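Local coordinates for protein SalCYP truncation (Salinispora tropica, PDB 7ABB) that is a bacterial cytochrome P450-type protein that holds a heme c group in a pocket within its mainly helical fold, at residues H243-I248 and N380-R385; F134-V139 and I160-I165. All blocks are in the same frame, centred on the assembly; numbering follows the deposited sequence.

Interaction 1 and interaction 2 lie side by side, with centres about 12 Å apart. They touch directly. Met244 of 243-248 packs on helix 130-147, where its SD is 3.7 Å from Val139 CG2 and its CE is 3.7 Å from Ala135 CB. A second junction joins the loop 380-385 to the end of helix 154-165: Asn380 O is 3.7 Å from Ile165 CG2. Only interaction 1 includes a residue of the heme c pocket, His243. Interaction 2 stands back from it, the side chain of Asn161 being about 11 Å from the heme c. Asn161 faces the start of helix 238-253, the helix that carries His243.

Interaction 1 of 2, residues H243-I248 and N380-R385; sequences HMANGI and NVYDLR. With HEC (heme c), chain B.
On the helix that supplies His243 to the heme c pocket, Ala245 and Ile248 form a small apolar patch that receives Tyr382 and Leu384. The methyl of Ala245 sits between these two partners. Its CB is 3.4 Å from Tyr382 OH and 3.9 Å from Leu384 CD2. The tyrosine meets this methyl with the phenol end of its ring, obliquely. Its CG lies between the backbone N and the carbonyl carbon (chi1 64°), and this carries the ring across to the helix. The hydroxyl is hydrogen-bonded to Asn242 OD1 and Ser131 OG, two bonds that probably fix the phenol end beside Ala245.

Leu384 makes its contacts with one branch. Its CD2 lies 3.5 Å from the backbone O of Ala245 and 3.8 Å from Ile248 CG2. The Ile248 and Leu384 side chains cross at about a right angle. Helix 238-253 corresponds to the later part of the long central helix of the P450 fold. The loop against it leads into strand 385-387, which pairs antiparallel with strand 127-129. Leu384 is also joined by backbone hydrogen bonds to Phe130. No hydrogen bond links the two segments themselves. Toward the heme, the His243 ring lies obliquely beside a heme c substituent; CD2 of His243 is 3.2 Å from CBB of the heme c, close for two carbons.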
ATOM      1  N   HIS A 243       0.156  -6.701   2.492  1.00 15.94           N
ATOM      2  CA  HIS A 243      -0.469  -7.504   1.442  1.00 17.19           C
ATOM      3  C   HIS A 243       0.267  -8.827   1.249  1.00 16.99           C
ATOM      4  O   HIS A 243      -0.368  -9.883   1.086  1.00 17.01           O
ATOM      5  CB  HIS A 243      -0.539  -6.715   0.132  1.00 17.69           C
ATOM      6  CG  HIS A 243      -1.807  -5.936  -0.021  1.00 15.64           C
ATOM      7  ND1 HIS A 243      -3.041  -6.538  -0.176  1.00 17.18           N
ATOM      8  CD2 HIS A 243      -2.037  -4.603  -0.021  1.00 17.41           C
ATOM      9  CE1 HIS A 243      -3.966  -5.604  -0.299  1.00 17.23           C
ATOM     10  NE2 HIS A 243      -3.383  -4.419  -0.215  1.00 18.33           N
ATOM     11  N   MET A 244       1.600  -8.802   1.314  1.00 14.65           N
ATOM     12  CA  MET A 244       2.363 -10.040   1.217  1.00 15.96           C
ATOM     13  C   MET A 244       1.990 -10.979   2.347  1.00 17.35           C
ATOM     14  O   MET A 244       1.821 -12.187   2.139  1.00 18.39           O
ATOM     15  CB  MET A 244       3.863  -9.757   1.267  1.00 17.07           C
ATOM     16  CG  MET A 244       4.433  -9.185   0.003  1.00 17.16           C
ATOM     17  SD  MET A 244       6.188  -8.765   0.159  1.00 17.22           S
ATOM     18  CE  MET A 244       6.835 -10.381   0.545  1.00 17.89           C
ATOM     19  N   ALA A 245       1.861 -10.424   3.549  1.00 16.23           N
ATOM     20  CA  ALA A 245       1.636 -11.227   4.748  1.00 15.49           C
ATOM     21  C   ALA A 245       0.224 -11.798   4.777  1.00 17.43           C
ATOM     22  O   ALA A 245       0.028 -12.981   5.080  1.00 17.77           O
ATOM     23  CB  ALA A 245       1.893 -10.371   5.989  1.00 17.08           C
ATOM     24  N   ASN A 246      -0.789 -10.967   4.527  1.00 16.10           N
ATOM     25  CA  ASN A 246      -2.156 -11.474   4.559  1.00 16.51           C
ATOM     26  C   ASN A 246      -2.396 -12.508   3.474  1.00 16.59           C
ATOM     27  O   ASN A 246      -3.149 -13.472   3.698  1.00 18.64           O
ATOM     28  CB  ASN A 246      -3.133 -10.308   4.427  1.00 15.85           C
ATOM     29  CG  ASN A 246      -3.377  -9.612   5.741  1.00 18.50           C
ATOM     30  OD1 ASN A 246      -3.860 -10.224   6.698  1.00 19.75           O
ATOM     31  ND2 ASN A 246      -3.056  -8.322   5.799  1.00 19.55           N
ATOM     32  N   GLY A 247      -1.752 -12.349   2.314  1.00 16.49           N
ATOM     33  CA  GLY A 247      -1.892 -13.342   1.259  1.00 16.39           C
ATOM     34  C   GLY A 247      -1.256 -14.675   1.625  1.00 17.84           C
ATOM     35  O   GLY A 247      -1.880 -15.730   1.480  1.00 19.37           O
ATOM     36  N   ILE A 248       0.006 -14.654   2.075  1.00 16.70           N
ATOM     37  CA  ILE A 248       0.661 -15.906   2.468  1.00 15.18           C
ATOM     38  C   ILE A 248      -0.035 -16.514   3.670  1.00 18.36           C
ATOM     39  O   ILE A 248      -0.104 -17.740   3.791  1.00 19.25           O
ATOM     40  CB  ILE A 248       2.167 -15.701   2.733  1.00 16.36           C
ATOM     41  CG1 ILE A 248       2.875 -17.049   2.631  1.00 23.91           C
ATOM     42  CG2 ILE A 248       2.427 -15.065   4.062  1.00 22.60           C
ATOM     43  CD1 ILE A 248       3.088 -17.456   1.174  1.00 29.77           C
ATOM     44  N   ASN A 380      -1.042  -3.146  11.497  1.00 26.64           N
ATOM     45  CA  ASN A 380      -0.387  -2.491  12.641  1.00 27.89           C
ATOM     46  C   ASN A 380       0.710  -3.420  13.160  1.00 24.70           C
ATOM     47  O   ASN A 380       1.547  -3.875  12.364  1.00 25.29           O
ATOM     48  CB  ASN A 380      -1.445  -2.119  13.666  1.00 29.34           C
ATOM     49  CG  ASN A 380      -2.463  -1.138  13.117  1.00 34.40           C
ATOM     50  OD1 ASN A 380      -2.124  -0.298  12.288  1.00 36.81           O
ATOM     51  ND2 ASN A 380      -3.706  -1.252  13.562  1.00 44.61           N
ATOM     52  N   VAL A 381       0.748  -3.721  14.457  1.00 29.62           N
ATOM     53  CA  VAL A 381       1.747  -4.608  15.046  1.00 26.71           C
ATOM     54  C   VAL A 381       1.189  -6.025  15.101  1.00 28.67           C
ATOM     55  O   VAL A 381       0.154  -6.273  15.724  1.00 30.90           O
ATOM     56  CB  VAL A 381       2.143  -4.123  16.444  1.00 28.61           C
ATOM     57  CG1 VAL A 381       3.157  -5.081  17.075  1.00 34.67           C
ATOM     58  CG2 VAL A 381       2.696  -2.704  16.365  1.00 34.11           C
ATOM     59  N   TYR A 382       1.881  -6.949  14.450  1.00 22.78           N
ATOM     60  CA  TYR A 382       1.497  -8.354  14.438  1.00 23.88           C
ATOM     61  C   TYR A 382       2.755  -9.192  14.263  1.00 26.71           C
ATOM     62  O   TYR A 382       3.821  -8.679  13.919  1.00 25.77           O
ATOM     63  CB  TYR A 382       0.493  -8.634  13.315  1.00 23.78           C
ATOM     64  CG  TYR A 382       1.056  -8.422  11.930  1.00 20.33           C
ATOM     65  CD1 TYR A 382       1.722  -9.444  11.259  1.00 20.31           C
ATOM     66  CD2 TYR A 382       0.926  -7.188  11.292  1.00 20.84           C
ATOM     67  CE1 TYR A 382       2.242  -9.255   9.993  1.00 18.71           C
ATOM     68  CE2 TYR A 382       1.444  -6.986  10.029  1.00 21.07           C
ATOM     69  CZ  TYR A 382       2.101  -8.019   9.380  1.00 20.16           C
ATOM     70  OH  TYR A 382       2.631  -7.860   8.119  1.00 20.23           O
ATOM     71  N   ASP A 383       2.623 -10.502  14.476  1.00 25.59           N
ATOM     72  CA  ASP A 383       3.738 -11.425  14.270  1.00 29.35           C
ATOM     73  C   ASP A 383       3.189 -12.644  13.542  1.00 27.90           C
ATOM     74  O   ASP A 383       2.498 -13.471  14.141  1.00 33.44           O
ATOM     75  CB  ASP A 383       4.392 -11.805  15.600  1.00 31.94           C
ATOM     76  CG  ASP A 383       5.584 -12.739  15.433  1.00 44.27           C
ATOM     77  OD1 ASP A 383       5.873 -13.147  14.293  1.00 37.70           O
ATOM     78  OD2 ASP A 383       6.235 -13.061  16.450  1.00 51.48           O
ATOM     79  N   LEU A 384       3.483 -12.749  12.261  1.00 21.65           N
ATOM     80  CA  LEU A 384       3.024 -13.856  11.435  1.00 20.44           C
ATOM     81  C   LEU A 384       4.117 -14.910  11.429  1.00 20.99           C
ATOM     82  O   LEU A 384       5.146 -14.740  10.769  1.00 21.46           O
ATOM     83  CB  LEU A 384       2.714 -13.379  10.023  1.00 20.64           C
ATOM     84  CG  LEU A 384       2.432 -14.492   9.018  1.00 21.06           C
ATOM     85  CD1 LEU A 384       1.231 -15.306   9.444  1.00 20.63           C
ATOM     86  CD2 LEU A 384       2.214 -13.917   7.642  1.00 18.87           C
ATOM     87  N   ARG A 385       3.890 -15.989  12.170  1.00 18.60           N
ATOM     88  CA  ARG A 385       4.776 -17.147  12.162  1.00 18.33           C
ATOM     89  C   ARG A 385       4.243 -18.159  11.155  1.00 17.75           C
ATOM     90  O   ARG A 385       3.059 -18.505  11.176  1.00 19.40           O
ATOM     91  CB  ARG A 385       4.869 -17.770  13.555  1.00 19.87           C
ATOM     92  CG  ARG A 385       5.796 -18.980  13.660  1.00 21.43           C
ATOM     93  CD  ARG A 385       5.967 -19.445  15.105  1.00 25.74           C
ATOM     94  NE  ARG A 385       6.713 -20.708  15.229  1.00 28.69           N
ATOM     95  CZ  ARG A 385       6.306 -21.780  15.917  1.00 28.93           C
ATOM     96  NH1 ARG A 385       5.131 -21.767  16.551  1.00 31.15           N
ATOM     97  NH2 ARG A 385       7.068 -22.889  15.979  1.00 24.61           N
TER
HETATM   98 FE   HEC B 501       0.691   3.519  -2.921  1.00 17.53          FE
HETATM   99  CHA HEC B 501      -1.016   6.485  -3.283  1.00 17.86           C
HETATM  100  CHB HEC B 501      -2.257   2.004  -2.059  1.00 15.28           C
HETATM  101  CHC HEC B 501       2.366   0.545  -2.592  1.00 16.76           C
HETATM  102  CHD HEC B 501       3.663   5.107  -3.414  1.00 18.73           C
HETATM  103  NA  HEC B 501      -1.219   4.126  -2.701  1.00 17.11           N
HETATM  104  C1A HEC B 501      -1.755   5.391  -2.942  1.00 17.29           C
HETATM  105  C2A HEC B 501      -3.192   5.402  -2.764  1.00 18.43           C
HETATM  106  C3A HEC B 501      -3.516   4.138  -2.435  1.00 18.94           C
HETATM  107  C4A HEC B 501      -2.313   3.343  -2.388  1.00 15.59           C
HETATM  108  CMA HEC B 501      -4.911   3.575  -2.109  1.00 17.97           C
HETATM  109  CAA HEC B 501      -4.160   6.622  -2.967  1.00 17.31           C
HETATM  110  CBA HEC B 501      -4.348   7.477  -1.720  1.00 21.19           C
HETATM  111  CGA HEC B 501      -5.340   8.591  -2.007  1.00 19.03           C
HETATM  112  O1A HEC B 501      -5.477   9.429  -1.087  1.00 23.43           O
HETATM  113  O2A HEC B 501      -5.939   8.596  -3.114  1.00 19.20           O
HETATM  114  NB  HEC B 501       0.175   1.658  -2.370  1.00 15.88           N
HETATM  115  C1B HEC B 501      -1.107   1.216  -2.097  1.00 17.42           C
HETATM  116  C2B HEC B 501      -1.039  -0.198  -1.881  1.00 17.41           C
HETATM  117  C3B HEC B 501       0.234  -0.600  -2.055  1.00 16.58           C
HETATM  118  C4B HEC B 501       1.019   0.551  -2.338  1.00 16.64           C
HETATM  119  CMB HEC B 501      -2.305  -1.015  -1.558  1.00 18.92           C
HETATM  120  CAB HEC B 501       0.921  -1.937  -1.945  1.00 18.96           C
HETATM  121  CBB HEC B 501       0.038  -3.142  -1.938  1.00 24.71           C
HETATM  122  NC  HEC B 501       2.649   2.957  -2.961  1.00 17.62           N
HETATM  123  C1C HEC B 501       3.106   1.661  -2.894  1.00 17.17           C
HETATM  124  C2C HEC B 501       4.520   1.649  -3.162  1.00 16.81           C
HETATM  125  C3C HEC B 501       4.912   2.920  -3.405  1.00 17.12           C
HETATM  126  C4C HEC B 501       3.736   3.746  -3.258  1.00 17.12           C
HETATM  127  CMC HEC B 501       5.366   0.375  -3.186  1.00 16.62           C
HETATM  128  CAC HEC B 501       6.298   3.512  -3.712  1.00 20.95           C
HETATM  129  CBC HEC B 501       7.404   2.603  -4.247  1.00 42.76           C
HETATM  130  ND  HEC B 501       1.205   5.420  -3.250  1.00 16.02           N
HETATM  131  C1D HEC B 501       2.522   5.843  -3.432  1.00 18.87           C
HETATM  132  C2D HEC B 501       2.501   7.250  -3.680  1.00 19.32           C
HETATM  133  C3D HEC B 501       1.084   7.703  -3.641  1.00 20.45           C
HETATM  134  C4D HEC B 501       0.337   6.490  -3.389  1.00 18.52           C
HETATM  135  CMD HEC B 501       3.739   8.124  -3.919  1.00 20.45           C
HETATM  136  CAD HEC B 501       0.533   9.126  -3.838  1.00 20.74           C
HETATM  137  CBD HEC B 501       0.196   9.287  -5.300  1.00 18.15           C
HETATM  138  CGD HEC B 501      -0.450  10.639  -5.538  1.00 23.69           C
HETATM  139  O1D HEC B 501      -0.535  11.065  -6.709  1.00 21.43           O
HETATM  140  O2D HEC B 501      -0.867  11.262  -4.540  1.00 24.00           O

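Interaction 2 of 2, residues F134-V139 and I160-I165; sequences FARPYV and INVAMI
Asn161, Val162 and Ile165 all meet the same partner, the side chain of Arg136. First comes Asn161. Its OD1 lies 3.2 Å from Arg136 CD, and 3.6 Å from Arg136 NE without a hydrogen bond. The amide and guanidinium planes are 26° apart. Asn161 ND2 is hydrogen-bonded to Asp238 OD1, which probably fixes the amide with its oxygen directed at the arginine. Asp238 holds the acidic position of Ala-Gly-Val-Asp-Ser-Thr, a variant of the signature found in the long central helix of P450s.

Val162 follows; its CG2 is 4.0 Å from Arg136 CD, and the two side chains cross at about a right angle. One turn past Asn161, Ile165 reaches in from the opposite direction to Arg136. Its CD1 is 3.5 Å from Arg136 NE and 3.8 Å from Arg136 NH2, an oblique approach to the guanidinium. The arginine chain runs extended from CA to CD; the turn about CG-CD (chi3 -61°) then swings NE and the guanidinium aside.

The segments belong to helices 130-147 and 154-165, the E and F helices of a P450. Their axes stay 11.9 Å apart and their directions differ by 127°. Arg136 spans much of that spacing and is met by side chains from helix 154-165. Just after it, helix 130-147 is kinked at Pro137.

Arg136 NH1 forms a salt bridge with Asp132 of its own helix. The charge is thus paired within helix 130-147, and the two helices meet here through van der Waals contact with the arginine, probably helped by weak electrostatic attraction to Asn161 OD1.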
ATOM      1  N   PHE A 134      11.585 -11.372   6.936  1.00 17.50           N
ATOM      2  CA  PHE A 134      11.627 -11.505   5.480  1.00 16.90           C
ATOM      3  C   PHE A 134      10.990 -10.305   4.792  1.00 17.40           C
ATOM      4  O   PHE A 134      11.702  -9.532   4.146  1.00 17.66           O
ATOM      5  CB  PHE A 134      10.964 -12.809   5.019  1.00 18.44           C
ATOM      6  CG  PHE A 134      10.754 -12.863   3.537  1.00 17.24           C
ATOM      7  CD1 PHE A 134      11.810 -12.644   2.689  1.00 18.17           C
ATOM      8  CD2 PHE A 134       9.507 -13.060   2.985  1.00 18.86           C
ATOM      9  CE1 PHE A 134      11.644 -12.631   1.324  1.00 21.06           C
ATOM     10  CE2 PHE A 134       9.326 -13.052   1.612  1.00 20.24           C
ATOM     11  CZ  PHE A 134      10.385 -12.833   0.779  1.00 21.31           C
ATOM     12  N   ALA A 135       9.681 -10.122   4.896  1.00 16.53           N
ATOM     13  CA  ALA A 135       9.000  -9.240   3.955  1.00 14.85           C
ATOM     14  C   ALA A 135       9.421  -7.788   4.137  1.00 16.78           C
ATOM     15  O   ALA A 135       9.615  -7.083   3.143  1.00 17.44           O
ATOM     16  CB  ALA A 135       7.484  -9.376   4.074  1.00 17.09           C
ATOM     17  N   ARG A 136       9.555  -7.311   5.382  1.00 16.53           N
ATOM     18  CA  ARG A 136       9.877  -5.890   5.549  1.00 17.58           C
ATOM     19  C   ARG A 136      11.261  -5.543   5.016  1.00 17.34           C
ATOM     20  O   ARG A 136      11.374  -4.576   4.244  1.00 17.23           O
ATOM     21  CB  ARG A 136       9.706  -5.474   7.010  1.00 19.89           C
ATOM     22  CG  ARG A 136       9.730  -3.963   7.209  1.00 21.32           C
ATOM     23  CD  ARG A 136       9.387  -3.585   8.629  1.00 23.44           C
ATOM     24  NE  ARG A 136       8.031  -4.036   8.957  1.00 26.78           N
ATOM     25  CZ  ARG A 136       7.723  -4.968   9.853  1.00 29.31           C
ATOM     26  NH1 ARG A 136       8.658  -5.583  10.575  1.00 25.99           N
ATOM     27  NH2 ARG A 136       6.449  -5.284  10.025  1.00 32.51           N
ATOM     28  N   PRO A 137      12.343  -6.241   5.375  1.00 17.22           N
ATOM     29  CA  PRO A 137      13.632  -5.901   4.764  1.00 17.37           C
ATOM     30  C   PRO A 137      13.645  -6.123   3.259  1.00 18.34           C
ATOM     31  O   PRO A 137      14.295  -5.358   2.531  1.00 17.62           O
ATOM     32  CB  PRO A 137      14.629  -6.799   5.511  1.00 19.07           C
ATOM     33  CG  PRO A 137      13.868  -7.773   6.197  1.00 19.56           C
ATOM     34  CD  PRO A 137      12.485  -7.269   6.411  1.00 18.84           C
ATOM     35  N   TYR A 138      12.924  -7.130   2.773  1.00 15.94           N
ATOM     36  CA  TYR A 138      12.794  -7.363   1.334  1.00 14.90           C
ATOM     37  C   TYR A 138      12.187  -6.155   0.636  1.00 15.13           C
ATOM     38  O   TYR A 138      12.763  -5.608  -0.312  1.00 15.85           O
ATOM     39  CB  TYR A 138      11.914  -8.597   1.120  1.00 14.93           C
ATOM     40  CG  TYR A 138      11.380  -8.827  -0.259  1.00 15.92           C
ATOM     41  CD1 TYR A 138      12.201  -9.249  -1.293  1.00 16.49           C
ATOM     42  CD2 TYR A 138      10.034  -8.626  -0.539  1.00 14.72           C
ATOM     43  CE1 TYR A 138      11.693  -9.480  -2.555  1.00 13.94           C
ATOM     44  CE2 TYR A 138       9.531  -8.866  -1.778  1.00 14.36           C
ATOM     45  CZ  TYR A 138      10.329  -9.316  -2.772  1.00 15.54           C
ATOM     46  OH  TYR A 138       9.790  -9.548  -4.002  1.00 16.08           O
ATOM     47  N   VAL A 139      11.022  -5.727   1.100  1.00 15.57           N
ATOM     48  CA  VAL A 139      10.318  -4.619   0.475  1.00 15.90           C
ATOM     49  C   VAL A 139      11.126  -3.334   0.588  1.00 17.05           C
ATOM     50  O   VAL A 139      11.190  -2.544  -0.365  1.00 17.32           O
ATOM     51  CB  VAL A 139       8.915  -4.473   1.093  1.00 16.20           C
ATOM     52  CG1 VAL A 139       8.242  -3.182   0.626  1.00 15.83           C
ATOM     53  CG2 VAL A 139       8.057  -5.666   0.704  1.00 16.65           C
ATOM     54  N   ILE A 160      14.095   2.851  11.469  1.00 30.85           N
ATOM     55  CA  ILE A 160      13.128   3.946  11.447  1.00 29.36           C
ATOM     56  C   ILE A 160      11.727   3.404  11.190  1.00 29.05           C
ATOM     57  O   ILE A 160      10.767   3.738  11.894  1.00 29.76           O
ATOM     58  CB  ILE A 160      13.529   4.992  10.393  1.00 26.76           C
ATOM     59  CG1 ILE A 160      14.848   5.658  10.802  1.00 28.19           C
ATOM     60  CG2 ILE A 160      12.419   6.029  10.223  1.00 33.35           C
ATOM     61  CD1 ILE A 160      15.376   6.679   9.797  1.00 32.47           C
ATOM     62  N   ASN A 161      11.596   2.555  10.171  1.00 27.47           N
ATOM     63  CA  ASN A 161      10.290   2.027   9.798  1.00 26.20           C
ATOM     64  C   ASN A 161       9.657   1.256  10.953  1.00 27.03           C
ATOM     65  O   ASN A 161       8.471   1.424  11.251  1.00 27.06           O
ATOM     66  CB  ASN A 161      10.439   1.137   8.569  1.00 24.78           C
ATOM     67  CG  ASN A 161       9.147   0.466   8.180  1.00 44.46           C
ATOM     68  OD1 ASN A 161       8.723  -0.492   8.821  1.00 56.60           O
ATOM     69  ND2 ASN A 161       8.521   0.951   7.125  1.00 51.27           N
ATOM     70  N   VAL A 162      10.440   0.408  11.620  1.00 29.38           N
ATOM     71  CA  VAL A 162       9.916  -0.395  12.727  1.00 27.21           C
ATOM     72  C   VAL A 162       9.478   0.496  13.885  1.00 29.78           C
ATOM     73  O   VAL A 162       8.434   0.263  14.506  1.00 34.80           O
ATOM     74  CB  VAL A 162      10.973  -1.426  13.168  1.00 35.51           C
ATOM     75  CG1 VAL A 162      10.588  -2.073  14.500  1.00 46.29           C
ATOM     76  CG2 VAL A 162      11.150  -2.480  12.081  1.00 35.69           C
ATOM     77  N   ALA A 163      10.277   1.512  14.217  1.00 34.35           N
ATOM     78  CA  ALA A 163       9.895   2.426  15.288  1.00 37.65           C
ATOM     79  C   ALA A 163       8.579   3.128  14.970  1.00 33.32           C
ATOM     80  O   ALA A 163       7.769   3.385  15.866  1.00 38.78           O
ATOM     81  CB  ALA A 163      11.003   3.450  15.522  1.00 36.05           C
ATOM     82  N   MET A 164       8.347   3.436  13.693  1.00 33.20           N
ATOM     83  CA  MET A 164       7.104   4.091  13.313  1.00 39.98           C
ATOM     84  C   MET A 164       5.920   3.147  13.467  1.00 38.71           C
ATOM     85  O   MET A 164       4.863   3.548  13.960  1.00 36.61           O
ATOM     86  CB  MET A 164       7.203   4.607  11.881  1.00 40.90           C
ATOM     87  CG  MET A 164       8.178   5.759  11.740  1.00 39.89           C
ATOM     88  SD  MET A 164       8.140   6.534  10.111  1.00 38.80           S
ATOM     89  CE  MET A 164       9.118   7.984  10.423  1.00 47.78           C
ATOM     90  N   ILE A 165       6.075   1.889  13.055  1.00 30.89           N
ATOM     91  CA  ILE A 165       5.004   0.914  13.251  1.00 29.55           C
ATOM     92  C   ILE A 165       4.695   0.765  14.736  1.00 38.41           C
ATOM     93  O   ILE A 165       3.530   0.774  15.150  1.00 41.26           O
ATOM     94  CB  ILE A 165       5.376  -0.438  12.620  1.00 29.11           C
ATOM     95  CG1 ILE A 165       5.442  -0.323  11.099  1.00 28.16           C
ATOM     96  CG2 ILE A 165       4.340  -1.510  13.011  1.00 34.68           C
ATOM     97  CD1 ILE A 165       6.113  -1.501  10.435  1.00 28.23           C
TER